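Long-range contacts in galectin (Ovis aries, PDB 6N44), which is a galectin that probably acts by binding carbohydrates and has a known site for beta-D-galactose: residues Val40-Gly45 with Lys123-Arg128; Gly50-Arg55 with Asn66-Gly71; Ile62-Thr67 with Gly74-Leu79; Glu98-Val103 with Ile110-His115. All blocks are in the same frame, centred on the assembly; numbering follows the deposited sequence.

Contact 1: residues Val40-Gly45 with Lys123-Arg128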
loop_
_atom_site.group_PDB
_atom_site.type_symbol
_atom_site.label_atom_id
_atom_site.label_comp_id
_atom_site.label_asym_id
_atom_site.label_seq_id
_atom_site.Cartn_x
_atom_site.Cartn_y
_atom_site.Cartn_z
ATOM N N VAL A 40 14.952 -8.819 4.994
ATOM C CA VAL A 40 13.582 -8.599 5.468
ATOM C C VAL A 40 12.839 -9.927 5.450
ATOM O O VAL A 40 12.711 -10.560 4.394
ATOM C CB VAL A 40 12.817 -7.555 4.633
ATOM C CG1 VAL A 40 11.396 -7.374 5.190
ATOM C CG2 VAL A 40 13.553 -6.215 4.610
ATOM N N ASP A 41 12.325 -10.330 6.608
ATOM C CA ASP A 41 11.603 -11.588 6.753
ATOM C C ASP A 41 10.138 -11.288 7.029
ATOM O O ASP A 41 9.807 -10.633 8.026
ATOM C CB ASP A 41 12.173 -12.454 7.886
ATOM C CG ASP A 41 13.448 -13.191 7.481
ATOM O OD1 ASP A 41 13.830 -13.102 6.295
ATOM O OD2 ASP A 41 14.064 -13.872 8.342
ATOM N N PHE A 42 9.274 -11.778 6.151
ATOM C CA PHE A 42 7.859 -11.951 6.463
ATOM C C PHE A 42 7.737 -13.378 6.981
ATOM O O PHE A 42 7.627 -14.332 6.206
ATOM C CB PHE A 42 6.994 -11.710 5.232
ATOM C CG PHE A 42 7.001 -10.275 4.739
ATOM C CD1 PHE A 42 8.083 -9.761 4.044
ATOM C CD2 PHE A 42 5.909 -9.446 4.969
ATOM C CE1 PHE A 42 8.069 -8.439 3.577
ATOM C CE2 PHE A 42 5.900 -8.130 4.520
ATOM C CZ PHE A 42 6.977 -7.630 3.819
ATOM N N GLY A 43 7.807 -13.535 8.308
ATOM C CA GLY A 43 7.892 -14.834 8.941
ATOM C C GLY A 43 6.626 -15.212 9.704
ATOM O O GLY A 43 5.724 -14.401 9.921
ATOM N N THR A 44 6.568 -16.491 10.104
ATOM C CA THR A 44 5.389 -16.998 10.805
ATOM C C THR A 44 5.430 -16.721 12.298
ATOM O O THR A 44 4.407 -16.897 12.968
ATOM C CB THR A 44 5.202 -18.507 10.596
ATOM O OG1 THR A 44 6.369 -19.214 11.042
ATOM C CG2 THR A 44 4.923 -18.827 9.132
ATOM N N GLY A 45 6.572 -16.306 12.836
ATOM C CA GLY A 45 6.631 -15.983 14.244
ATOM C C GLY A 45 6.426 -17.161 15.165
ATOM O O GLY A 45 6.033 -16.977 16.321
ATOM N N LYS A 123 3.083 -13.713 10.477
ATOM C CA LYS A 123 2.741 -13.090 11.747
ATOM C C LYS A 123 3.804 -12.148 12.272
ATOM O O LYS A 123 3.554 -11.476 13.275
ATOM C CB LYS A 123 2.489 -14.153 12.831
ATOM C CG LYS A 123 1.460 -15.209 12.477
ATOM C CD LYS A 123 0.089 -14.619 12.373
ATOM C CE LYS A 123 -0.876 -15.607 11.714
ATOM N NZ LYS A 123 -2.203 -14.977 11.449
ATOM N N MET A 124 4.983 -12.090 11.651
ATOM C CA MET A 124 6.108 -11.363 12.231
ATOM C C MET A 124 6.951 -10.792 11.104
ATOM O O MET A 124 7.426 -11.537 10.237
ATOM C CB MET A 124 6.946 -12.288 13.120
ATOM C CG MET A 124 8.186 -11.641 13.699
ATOM S SD MET A 124 7.717 -10.222 14.703
ATOM C CE MET A 124 6.737 -11.023 15.980
ATOM N N LEU A 125 7.128 -9.483 11.123
ATOM C CA LEU A 125 8.012 -8.777 10.208
ATOM C C LEU A 125 9.349 -8.545 10.909
ATOM O O LEU A 125 9.379 -8.125 12.066
ATOM C CB LEU A 125 7.381 -7.449 9.781
ATOM C CG LEU A 125 8.289 -6.534 8.943
ATOM C CD1 LEU A 125 8.493 -7.113 7.556
ATOM C CD2 LEU A 125 7.733 -5.108 8.861
ATOM N N ASP A 126 10.443 -8.840 10.217
ATOM C CA ASP A 126 11.785 -8.784 10.796
ATOM C C ASP A 126 12.673 -8.071 9.794
ATOM O O ASP A 126 12.859 -8.559 8.673
ATOM C CB ASP A 126 12.316 -10.202 11.105
ATOM C CG ASP A 126 13.729 -10.218 11.720
ATOM O OD1 ASP A 126 14.622 -9.429 11.333
ATOM O OD2 ASP A 126 13.973 -11.076 12.584
ATOM N N VAL A 127 13.204 -6.916 10.187
ATOM C CA VAL A 127 14.082 -6.119 9.344
ATOM C C VAL A 127 15.430 -6.029 10.043
ATOM O O VAL A 127 15.498 -5.624 11.213
ATOM C CB VAL A 127 13.506 -4.713 9.091
ATOM C CG1 VAL A 127 14.460 -3.891 8.222
ATOM C CG2 VAL A 127 12.094 -4.798 8.474
ATOM N N ARG A 128 16.497 -6.385 9.327
ATOM C CA ARG A 128 17.835 -6.371 9.911
ATOM C C ARG A 128 18.878 -6.226 8.809
ATOM O O ARG A 128 18.574 -6.303 7.614
ATOM C CB ARG A 128 18.100 -7.641 10.715
ATOM C CG ARG A 128 18.107 -8.909 9.884
ATOM C CD ARG A 128 18.431 -10.124 10.774
ATOM N NE ARG A 128 17.365 -10.381 11.742
ATOM C CZ ARG A 128 17.550 -10.952 12.931
ATOM N NH1 ARG A 128 18.768 -11.331 13.310
ATOM N NH2 ARG A 128 16.518 -11.137 13.750
HETATM O O HOH W 1 15.345 -12.907 10.638
#
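D41 and D126 pair through their backbones: D41 N donates to D126 O at 2.8 Å, and D126 N returns a bond to D41 O. G43 N donates to M124 O in the same ladder. G43 O accepts twice, from K123 N at 2.8 Å and from M124 N at 3.0 Å. The first donor lies in the carbonyl plane. The second stands 36° above it. Two residues facing one in this way form a classic beta bulge, placed where strand 37-43 ends. The two strands are antiparallel neighbours in one sheet of the galectin beta sandwich.

The apolar contacts lie on the face that carries V40, F42, L125 and V127, which is turned to strand 19-28 of the other sheet. L125 CD1 sits above the centre of the F42 ring, 4.0 Å from its centroid, in a CH-pi contact. With L125 CG anti to the backbone N and chi2 at 71°, the CD1 branch is the one set toward strand 37-43. The same methyl meets V40 CG1 at 3.8 Å. Beyond the segments, F94 meets the F42 ring edge-to-face.

The opposite face carries the charges. D41 CB and D126 CB touch at 3.9 Å, while D41 OD2 and D126 OD2 stay 5.1 Å apart. R128 grips D126 side-on, with NE to OD1 and NH2 to the syn lone pair of OD2. D41 has its own arginine, R55, a galactose-binding residue, in a salt bridge through OD1. These two arginines probably ease the like charge of the acids. A water donates to D41 OD2 and, weakly, to D126 OD2.

Contact 2: residues Gly50-Arg55 with Asn66-Gly71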
loop_
_atom_site.group_PDB
_atom_site.type_symbol
_atom_site.label_atom_id
_atom_site.label_comp_id
_atom_site.label_asym_id
_atom_site.label_seq_id
_atom_site.Cartn_x
_atom_site.Cartn_y
_atom_site.Cartn_z
ATOM N N GLY A 50 11.253 -21.685 12.385
ATOM C CA GLY A 50 9.882 -21.713 11.911
ATOM C C GLY A 50 9.772 -21.206 10.478
ATOM O O GLY A 50 10.712 -20.656 9.906
ATOM N N ASP A 51 8.592 -21.395 9.891
ATOM C CA ASP A 51 8.413 -21.090 8.477
ATOM C C ASP A 51 8.656 -19.610 8.194
ATOM O O ASP A 51 8.381 -18.743 9.029
ATOM C CB ASP A 51 7.009 -21.489 8.018
ATOM C CG ASP A 51 6.834 -23.003 7.914
ATOM O OD1 ASP A 51 7.849 -23.710 7.736
ATOM O OD2 ASP A 51 5.681 -23.482 7.995
ATOM N N ILE A 52 9.224 -19.333 7.023
ATOM C CA ILE A 52 9.375 -17.968 6.536
ATOM C C ILE A 52 8.772 -17.924 5.141
ATOM O O ILE A 52 9.441 -18.261 4.149
ATOM C CB ILE A 52 10.839 -17.494 6.528
ATOM C CG1 ILE A 52 11.446 -17.576 7.932
ATOM C CG2 ILE A 52 10.930 -16.043 5.958
ATOM C CD1 ILE A 52 12.911 -17.094 8.000
ATOM N N PRO A 53 7.509 -17.529 5.033
ATOM C CA PRO A 53 6.876 -17.384 3.716
ATOM C C PRO A 53 7.666 -16.544 2.725
ATOM O O PRO A 53 7.646 -16.846 1.523
ATOM C CB PRO A 53 5.537 -16.727 4.069
ATOM C CG PRO A 53 5.226 -17.277 5.420
ATOM C CD PRO A 53 6.558 -17.331 6.133
ATOM N N PHE A 54 8.366 -15.498 3.172
ATOM C CA PHE A 54 9.037 -14.615 2.220
ATOM C C PHE A 54 10.225 -13.951 2.900
ATOM O O PHE A 54 10.048 -13.125 3.804
ATOM C CB PHE A 54 8.059 -13.577 1.668
ATOM C CG PHE A 54 8.687 -12.551 0.763
ATOM C CD1 PHE A 54 9.635 -12.918 -0.186
ATOM C CD2 PHE A 54 8.305 -11.207 0.841
ATOM C CE1 PHE A 54 10.192 -11.973 -1.038
ATOM C CE2 PHE A 54 8.879 -10.242 0.000
ATOM C CZ PHE A 54 9.823 -10.629 -0.939
ATOM N N ARG A 55 11.427 -14.294 2.453
ATOM C CA ARG A 55 12.647 -13.606 2.852
ATOM C C ARG A 55 13.177 -12.837 1.654
ATOM O O ARG A 55 13.304 -13.390 0.556
ATOM C CB ARG A 55 13.725 -14.577 3.369
ATOM C CG ARG A 55 15.133 -13.946 3.424
ATOM C CD ARG A 55 16.184 -14.807 4.170
ATOM N NE ARG A 55 15.857 -14.920 5.584
ATOM C CZ ARG A 55 16.579 -15.591 6.477
ATOM N NH1 ARG A 55 17.693 -16.216 6.109
ATOM N NH2 ARG A 55 16.187 -15.622 7.742
ATOM N N ASN A 66 13.391 -16.098 -1.165
ATOM C CA ASN A 66 13.137 -17.522 -0.996
ATOM C C ASN A 66 12.092 -17.722 0.087
ATOM O O ASN A 66 11.659 -16.774 0.746
ATOM C CB ASN A 66 14.426 -18.272 -0.662
ATOM C CG ASN A 66 14.436 -19.678 -1.217
ATOM O OD1 ASN A 66 13.390 -20.221 -1.581
ATOM N ND2 ASN A 66 15.623 -20.278 -1.292
ATOM N N THR A 67 11.711 -18.983 0.276
ATOM C CA THR A 67 10.718 -19.410 1.242
ATOM C C THR A 67 11.289 -20.571 2.041
ATOM O O THR A 67 11.865 -21.501 1.465
ATOM C CB THR A 67 9.421 -19.857 0.552
ATOM O OG1 THR A 67 8.839 -18.747 -0.150
ATOM C CG2 THR A 67 8.440 -20.391 1.566
ATOM N N LEU A 68 11.136 -20.502 3.356
ATOM C CA LEU A 68 11.514 -21.577 4.266
ATOM C C LEU A 68 10.235 -22.275 4.699
ATOM O O LEU A 68 9.410 -21.683 5.405
ATOM C CB LEU A 68 12.274 -21.036 5.476
ATOM C CG LEU A 68 12.615 -22.116 6.519
ATOM C CD1 LEU A 68 13.670 -23.091 5.988
ATOM C CD2 LEU A 68 13.071 -21.501 7.827
ATOM N N LYS A 69 10.069 -23.531 4.282
ATOM C CA LYS A 69 8.875 -24.314 4.585
ATOM C C LYS A 69 9.301 -25.634 5.219
ATOM O O LYS A 69 9.970 -26.443 4.571
ATOM C CB LYS A 69 8.062 -24.567 3.316
ATOM C CG LYS A 69 7.002 -25.647 3.461
ATOM C CD LYS A 69 5.828 -25.354 2.548
ATOM C CE LYS A 69 4.923 -26.562 2.331
ATOM N NZ LYS A 69 4.171 -26.403 1.047
ATOM N N ASP A 70 8.923 -25.842 6.480
ATOM C CA ASP A 70 9.232 -27.060 7.231
ATOM C C ASP A 70 10.726 -27.371 7.188
ATOM O O ASP A 70 11.160 -28.448 6.776
ATOM C CB ASP A 70 8.412 -28.244 6.716
ATOM C CG ASP A 70 6.934 -28.078 6.980
ATOM O OD1 ASP A 70 6.576 -27.706 8.122
ATOM O OD2 ASP A 70 6.138 -28.301 6.039
ATOM N N GLY A 71 11.513 -26.395 7.630
ATOM C CA GLY A 71 12.946 -26.551 7.689
ATOM C C GLY A 71 13.663 -26.558 6.359
ATOM O O GLY A 71 14.891 -26.675 6.347
HETATM O O HOH W 2 10.395 -24.046 8.997
#
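D51 OD1 accepts two bonds. The backbone D70 N reaches it at 2.7 Å, from the syn side and 20° out of the carboxylate plane. A water donates to the same D51 OD1 at 2.9 Å and in turn accepts from G71 N. One aspartate oxygen therefore ties down the turn that follows strand 62-69. The D70 carboxylate is close by, its OD1 4.2 Å from D51 OD1, and the bound N-H and water probably offset some of that like charge.

T67 makes the second side-chain bond. Its OG1 donates to P53 O at 2.8 Å, from 41° above the carbonyl plane. With OG1 opposite the carbonyl carbon (chi1 -63°), T67 CG2 is left against I52 O.

The backbones pair on each side of this bond. I52 and L68 exchange two hydrogen bonds, and so do R55 and N66. The register slips by one residue between the two pairs, a beta bulge at the corner the chain turns at P53. L68 CD2 packs on G50 O at 3.3 Å, and L68 CB meets I52 CB at 4.0 Å.

R55 and N66 both bind beta-D-galactose in this protein. N66 OD1 accepts from T67 N at 2.8 Å, nearly side-on to its C=O bond. The R55 guanidinium is held by D41 in a salt bridge.

The segments belong to the hairpin of strands 52-59 and 62-69. W73 of strand 72-80 touches R55, N66 and L68, strand 37-43 lies on the other flank, and the F54 ring stacks on Y101 and F113 of the opposing sheet.

Contact 3: residues Ile62-Thr67 with Gly74-Leu79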
loop_
_atom_site.group_PDB
_atom_site.type_symbol
_atom_site.label_atom_id
_atom_site.label_comp_id
_atom_site.label_asym_id
_atom_site.label_seq_id
_atom_site.Cartn_x
_atom_site.Cartn_y
_atom_site.Cartn_z
ATOM N N ILE A 62 22.907 -7.754 -5.509
ATOM C CA ILE A 62 22.214 -9.018 -5.727
ATOM C C ILE A 62 21.047 -9.140 -4.748
ATOM O O ILE A 62 21.219 -8.956 -3.541
ATOM C CB ILE A 62 23.181 -10.206 -5.581
ATOM C CG1 ILE A 62 24.231 -10.160 -6.697
ATOM C CG2 ILE A 62 22.440 -11.523 -5.581
ATOM C CD1 ILE A 62 25.146 -11.336 -6.688
ATOM N N VAL A 63 19.861 -9.447 -5.272
ATOM C CA VAL A 63 18.689 -9.760 -4.461
ATOM C C VAL A 63 18.456 -11.261 -4.531
ATOM O O VAL A 63 18.394 -11.834 -5.625
ATOM C CB VAL A 63 17.437 -9.006 -4.958
ATOM C CG1 VAL A 63 16.176 -9.610 -4.343
ATOM C CG2 VAL A 63 17.528 -7.498 -4.692
ATOM N N VAL A 64 18.290 -11.900 -3.378
ATOM C CA VAL A 64 17.812 -13.275 -3.324
ATOM C C VAL A 64 16.514 -13.309 -2.522
ATOM O O VAL A 64 16.446 -12.751 -1.420
ATOM C CB VAL A 64 18.862 -14.222 -2.714
ATOM C CG1 VAL A 64 18.319 -15.651 -2.681
ATOM C CG2 VAL A 64 20.161 -14.147 -3.511
ATOM N N MET A 65 15.489 -13.960 -3.070
ATOM C CA MET A 65 14.227 -14.162 -2.368
ATOM C C MET A 65 13.919 -15.648 -2.298
ATOM O O MET A 65 14.142 -16.377 -3.266
ATOM C CB MET A 65 13.083 -13.417 -3.056
ATOM C CG MET A 65 13.317 -11.896 -3.114
ATOM S SD MET A 65 12.122 -11.039 -4.147
ATOM C CE MET A 65 12.721 -11.414 -5.799
ATOM N N ASN A 66 13.391 -16.098 -1.165
ATOM C CA ASN A 66 13.137 -17.522 -0.996
ATOM C C ASN A 66 12.092 -17.722 0.087
ATOM O O ASN A 66 11.659 -16.774 0.746
ATOM C CB ASN A 66 14.426 -18.272 -0.662
ATOM C CG ASN A 66 14.436 -19.678 -1.217
ATOM O OD1 ASN A 66 13.390 -20.221 -1.581
ATOM N ND2 ASN A 66 15.623 -20.278 -1.292
ATOM N N THR A 67 11.711 -18.983 0.276
ATOM C CA THR A 67 10.718 -19.410 1.242
ATOM C C THR A 67 11.289 -20.571 2.041
ATOM O O THR A 67 11.865 -21.501 1.465
ATOM C CB THR A 67 9.421 -19.857 0.552
ATOM O OG1 THR A 67 8.839 -18.747 -0.150
ATOM C CG2 THR A 67 8.440 -20.391 1.566
ATOM N N GLY A 74 13.539 -23.233 -0.328
ATOM C CA GLY A 74 13.144 -23.600 -1.671
ATOM C C GLY A 74 14.103 -23.105 -2.737
ATOM O O GLY A 74 15.269 -22.799 -2.479
ATOM N N LYS A 75 13.590 -23.025 -3.964
ATOM C CA LYS A 75 14.379 -22.552 -5.097
ATOM C C LYS A 75 14.468 -21.025 -5.073
ATOM O O LYS A 75 13.442 -20.338 -5.073
ATOM C CB LYS A 75 13.745 -23.042 -6.398
ATOM C CG LYS A 75 14.403 -22.489 -7.657
ATOM C CD LYS A 75 14.033 -23.321 -8.890
ATOM C CE LYS A 75 14.979 -23.064 -10.060
ATOM N NZ LYS A 75 14.693 -21.759 -10.730
ATOM N N GLU A 76 15.689 -20.497 -5.062
ATOM C CA GLU A 76 15.897 -19.056 -4.987
ATOM C C GLU A 76 15.362 -18.352 -6.228
ATOM O O GLU A 76 15.506 -18.839 -7.351
ATOM C CB GLU A 76 17.389 -18.723 -4.861
ATOM C CG GLU A 76 18.066 -19.246 -3.639
ATOM C CD GLU A 76 19.508 -18.786 -3.553
ATOM O OE1 GLU A 76 20.101 -18.460 -4.610
ATOM O OE2 GLU A 76 20.045 -18.741 -2.427
ATOM N N GLN A 77 14.776 -17.177 -6.017
ATOM C CA GLN A 77 14.560 -16.207 -7.082
ATOM C C GLN A 77 15.634 -15.138 -6.905
ATOM O O GLN A 77 15.645 -14.429 -5.895
ATOM C CB GLN A 77 13.148 -15.614 -7.026
ATOM C CG GLN A 77 12.874 -14.650 -8.189
ATOM C CD GLN A 77 11.476 -14.026 -8.166
ATOM O OE1 GLN A 77 10.541 -14.546 -7.542
ATOM N NE2 GLN A 77 11.338 -12.899 -8.848
ATOM N N LYS A 78 16.552 -15.037 -7.873
ATOM C CA LYS A 78 17.742 -14.206 -7.727
ATOM C C LYS A 78 17.855 -13.216 -8.877
ATOM O O LYS A 78 17.628 -13.583 -10.030
ATOM C CB LYS A 78 19.014 -15.066 -7.668
ATOM C CG LYS A 78 20.281 -14.262 -7.885
ATOM C CD LYS A 78 21.523 -15.146 -8.033
ATOM C CE LYS A 78 21.922 -15.782 -6.713
ATOM N NZ LYS A 78 23.366 -16.180 -6.696
ATOM N N LEU A 79 18.231 -11.968 -8.573
ATOM C CA LEU A 79 18.378 -10.966 -9.622
ATOM C C LEU A 79 19.431 -9.940 -9.234
ATOM O O LEU A 79 19.888 -9.879 -8.089
ATOM C CB LEU A 79 17.053 -10.253 -9.924
ATOM C CG LEU A 79 16.511 -9.413 -8.767
ATOM C CD1 LEU A 79 15.829 -8.150 -9.277
ATOM C CD2 LEU A 79 15.549 -10.253 -7.959
HETATM O O HOH W 3 18.375 -19.557 -0.503
#
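N66 ND2 donates to G74 O at 2.8 Å. The oxygen lies in the plane of the N66 amide, but the donor stands 62° above the carbonyl plane of G74. A water accepts from N66 ND2 at 3.0 Å and donates to E76 OE2 at 2.7 Å. It bridges two galactose-binding residues across the hairpin. E76 CG also lies against N66 ND2, and V64 CG1 packs against the E76 carboxylate, 3.5 Å from CD.

The opposite face of the hairpin is largely apolar. M65 bends at chi3 (-77°), which brings CE beside the Q77 amide, 3.7 Å from NE2. M65 CE also meets L79 CD2 at 3.7 Å. That L79 methyl packs on V63 CG1 as well.

Backbone bonds hold these groups in register. V63 pairs with L79, and M65 with Q77, each by two hydrogen bonds. At the far end G74 N donates to T67 O at 3.0 Å. The two strands form an antiparallel hairpin, with 72-80 at the edge of its sheet. Further out, Q77 NE2 bonds to Q112 O, and R116 donates to K75 O and weakly to N66 OD1.

Both N-H groups of the N66 amide thus have partners, G74 O and the water. This probably fixes which way the amide is turned. The water may occupy a place that a sugar hydroxyl takes when galactose binds.

Contact 4: residues Glu98-Val103 with Ile110-His115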
loop_
_atom_site.group_PDB
_atom_site.type_symbol
_atom_site.label_atom_id
_atom_site.label_comp_id
_atom_site.label_asym_id
_atom_site.label_seq_id
_atom_site.Cartn_x
_atom_site.Cartn_y
_atom_site.Cartn_z
ATOM N N GLU A 98 -2.981 -10.219 -3.535
ATOM C CA GLU A 98 -3.514 -11.581 -3.506
ATOM C C GLU A 98 -2.538 -12.581 -4.128
ATOM O O GLU A 98 -2.410 -13.714 -3.657
ATOM C CB GLU A 98 -4.876 -11.619 -4.214
ATOM C CG GLU A 98 -5.338 -12.975 -4.700
ATOM C CD GLU A 98 -4.772 -13.326 -6.058
ATOM O OE1 GLU A 98 -4.721 -12.431 -6.937
ATOM O OE2 GLU A 98 -4.335 -14.485 -6.221
ATOM N N ASN A 99 -1.841 -12.185 -5.186
ATOM C CA ASN A 99 -1.034 -13.131 -5.939
ATOM C C ASN A 99 0.451 -13.079 -5.608
ATOM O O ASN A 99 1.137 -14.088 -5.777
ATOM C CB ASN A 99 -1.221 -12.904 -7.442
ATOM C CG ASN A 99 -1.042 -11.442 -7.849
ATOM O OD1 ASN A 99 -1.455 -10.522 -7.134
ATOM N ND2 ASN A 99 -0.433 -11.223 -9.009
ATOM N N GLU A 100 0.969 -11.953 -5.127
ATOM C CA GLU A 100 2.416 -11.808 -4.997
ATOM C C GLU A 100 2.724 -10.664 -4.045
ATOM O O GLU A 100 1.856 -9.843 -3.727
ATOM C CB GLU A 100 3.058 -11.537 -6.362
ATOM C CG GLU A 100 2.545 -10.226 -6.958
ATOM C CD GLU A 100 2.856 -10.044 -8.439
ATOM O OE1 GLU A 100 2.545 -8.958 -8.965
ATOM O OE2 GLU A 100 3.380 -10.970 -9.083
ATOM N N TYR A 101 3.973 -10.626 -3.587
ATOM C CA TYR A 101 4.559 -9.392 -3.080
ATOM C C TYR A 101 5.153 -8.627 -4.246
ATOM O O TYR A 101 5.783 -9.224 -5.125
ATOM C CB TYR A 101 5.676 -9.653 -2.069
ATOM C CG TYR A 101 5.309 -10.525 -0.902
ATOM C CD1 TYR A 101 5.348 -11.910 -1.007
ATOM C CD2 TYR A 101 4.958 -9.963 0.319
ATOM C CE1 TYR A 101 5.021 -12.716 0.073
ATOM C CE2 TYR A 101 4.639 -10.757 1.399
ATOM C CZ TYR A 101 4.673 -12.134 1.273
ATOM O OH TYR A 101 4.334 -12.924 2.357
ATOM N N GLN A 102 4.978 -7.304 -4.239
ATOM C CA GLN A 102 5.667 -6.427 -5.175
ATOM C C GLN A 102 6.671 -5.583 -4.398
ATOM O O GLN A 102 6.371 -5.102 -3.300
ATOM C CB GLN A 102 4.686 -5.528 -5.937
ATOM C CG GLN A 102 3.566 -6.268 -6.680
ATOM C CD GLN A 102 2.835 -5.368 -7.689
ATOM O OE1 GLN A 102 2.900 -4.147 -7.601
ATOM N NE2 GLN A 102 2.158 -5.980 -8.660
ATOM N N VAL A 103 7.867 -5.422 -4.953
ATOM C CA VAL A 103 8.954 -4.735 -4.271
ATOM C C VAL A 103 9.313 -3.490 -5.064
ATOM O O VAL A 103 9.506 -3.553 -6.287
ATOM C CB VAL A 103 10.184 -5.648 -4.091
ATOM C CG1 VAL A 103 11.256 -4.946 -3.245
ATOM C CG2 VAL A 103 9.775 -6.969 -3.457
ATOM N N ILE A 110 11.237 -3.142 -8.514
ATOM C CA ILE A 110 12.450 -3.937 -8.607
ATOM C C ILE A 110 12.149 -5.385 -8.966
ATOM O O ILE A 110 12.841 -5.969 -9.802
ATOM C CB ILE A 110 13.266 -3.863 -7.298
ATOM C CG1 ILE A 110 13.651 -2.416 -7.002
ATOM C CG2 ILE A 110 14.509 -4.721 -7.399
ATOM C CD1 ILE A 110 14.163 -1.671 -8.196
ATOM N N CYS A 111 11.140 -5.987 -8.334
ATOM C CA CYS A 111 10.888 -7.412 -8.511
ATOM C C CYS A 111 9.582 -7.769 -7.814
ATOM O O CYS A 111 9.034 -6.986 -7.035
ATOM C CB CYS A 111 12.042 -8.267 -7.966
ATOM S SG CYS A 111 12.503 -7.936 -6.226
ATOM N N GLN A 112 9.091 -8.967 -8.114
ATOM C CA GLN A 112 7.875 -9.507 -7.529
ATOM C C GLN A 112 8.126 -10.950 -7.113
ATOM O O GLN A 112 8.935 -11.651 -7.724
ATOM C CB GLN A 112 6.690 -9.443 -8.511
ATOM C CG GLN A 112 6.422 -8.042 -9.106
ATOM C CD GLN A 112 7.411 -7.645 -10.214
ATOM O OE1 GLN A 112 8.086 -6.615 -10.130
ATOM N NE2 GLN A 112 7.487 -8.459 -11.256
ATOM N N PHE A 113 7.405 -11.396 -6.081
ATOM C CA PHE A 113 7.561 -12.734 -5.509
ATOM C C PHE A 113 6.179 -13.353 -5.343
ATOM O O PHE A 113 5.416 -12.932 -4.468
ATOM C CB PHE A 113 8.288 -12.669 -4.159
ATOM C CG PHE A 113 8.657 -14.009 -3.589
ATOM C CD1 PHE A 113 9.816 -14.655 -4.001
ATOM C CD2 PHE A 113 7.859 -14.626 -2.627
ATOM C CE1 PHE A 113 10.176 -15.897 -3.475
ATOM C CE2 PHE A 113 8.220 -15.871 -2.097
ATOM C CZ PHE A 113 9.387 -16.501 -2.529
ATOM N N ALA A 114 5.869 -14.354 -6.167
ATOM C CA ALA A 114 4.608 -15.081 -6.054
ATOM C C ALA A 114 4.486 -15.783 -4.704
ATOM O O ALA A 114 5.448 -16.367 -4.204
ATOM C CB ALA A 114 4.508 -16.111 -7.185
ATOM N N HIS A 115 3.294 -15.739 -4.111
ATOM C CA HIS A 115 3.118 -16.360 -2.807
ATOM C C HIS A 115 3.379 -17.860 -2.908
ATOM O O HIS A 115 2.942 -18.524 -3.852
ATOM C CB HIS A 115 1.706 -16.108 -2.257
ATOM C CG HIS A 115 1.447 -14.680 -1.890
ATOM N ND1 HIS A 115 2.088 -14.052 -0.844
ATOM C CD2 HIS A 115 0.622 -13.753 -2.439
ATOM C CE1 HIS A 115 1.671 -12.799 -0.765
ATOM N NE2 HIS A 115 0.785 -12.592 -1.725
HETATM O O HOH W 4 3.320 -15.251 1.100
#
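The hairpin of strands 100-105 and 108-114 forms one margin of the five-stranded sheet of the galectin sandwich. It contains a classic beta bulge, in which I110 and C111 both face V103. V103 N donates to C111 O, and I110 N donates to V103 O. Y101 and F113 exchange two further bonds. H115 N extends the ladder to N99 O, with a longer bond of 3.2 Å.

H115 and Y101 carry the side-chain contact. H115 CE1 stands 3.5 Å above the plane of the Y101 ring, offset toward its rim. The two planes meet at 58°, and H115 ND1 comes within 3.4 Å of Y101 CE1. A water joins them, 2.8 Å from Y101 OH and 2.6 Å from H115 ND1, in the plane of the imidazole. H115 NE2 is bonded to L97 O.

On the same face, which looks into the sandwich, Y101 CD1 approaches the edge of the F113 ring at CD2, 4.0 Å away. V103 CB packs on C111 SG at 3.9 Å.

The other face carries E100, Q102 and Q112. E100 CG lies between the backbone N and the carbonyl carbon (chi1 62°), and the chain runs on extended beside Q112, with E100 OE2 against Q112 CB. Q102 NE2 donates to E100 OE1 at 3.0 Å, from the anti side.

L97 O can only accept, so H115 NE2 probably carries a proton. That bond and the one to the water probably hold the imidazole in its tilt, with CE1 over the rim of the tyrosine ring.

Overall arrangement
Contacts 1, 2 and 3 follow one another across the six-stranded sheet, and contact 4 lies on the sheet facing it. Contacts 1 and 2 join where D41 OD1 meets R55 NE at 2.8 Å in a salt bridge. Contacts 2 and 3 share N66 and T67. Together they hold R55, N66 and E76 of the galactose site. Contact 4 backs this site across the sandwich: F54 CD1 lies 3.5 Å from F113 CD2, and Q77 NE2 is 2.9 Å from Q112 O, probably a hydrogen bond. F42 of contact 1 also touches Y101. Contacts 1 and 3 do not touch; their centres are about 16 Å apart.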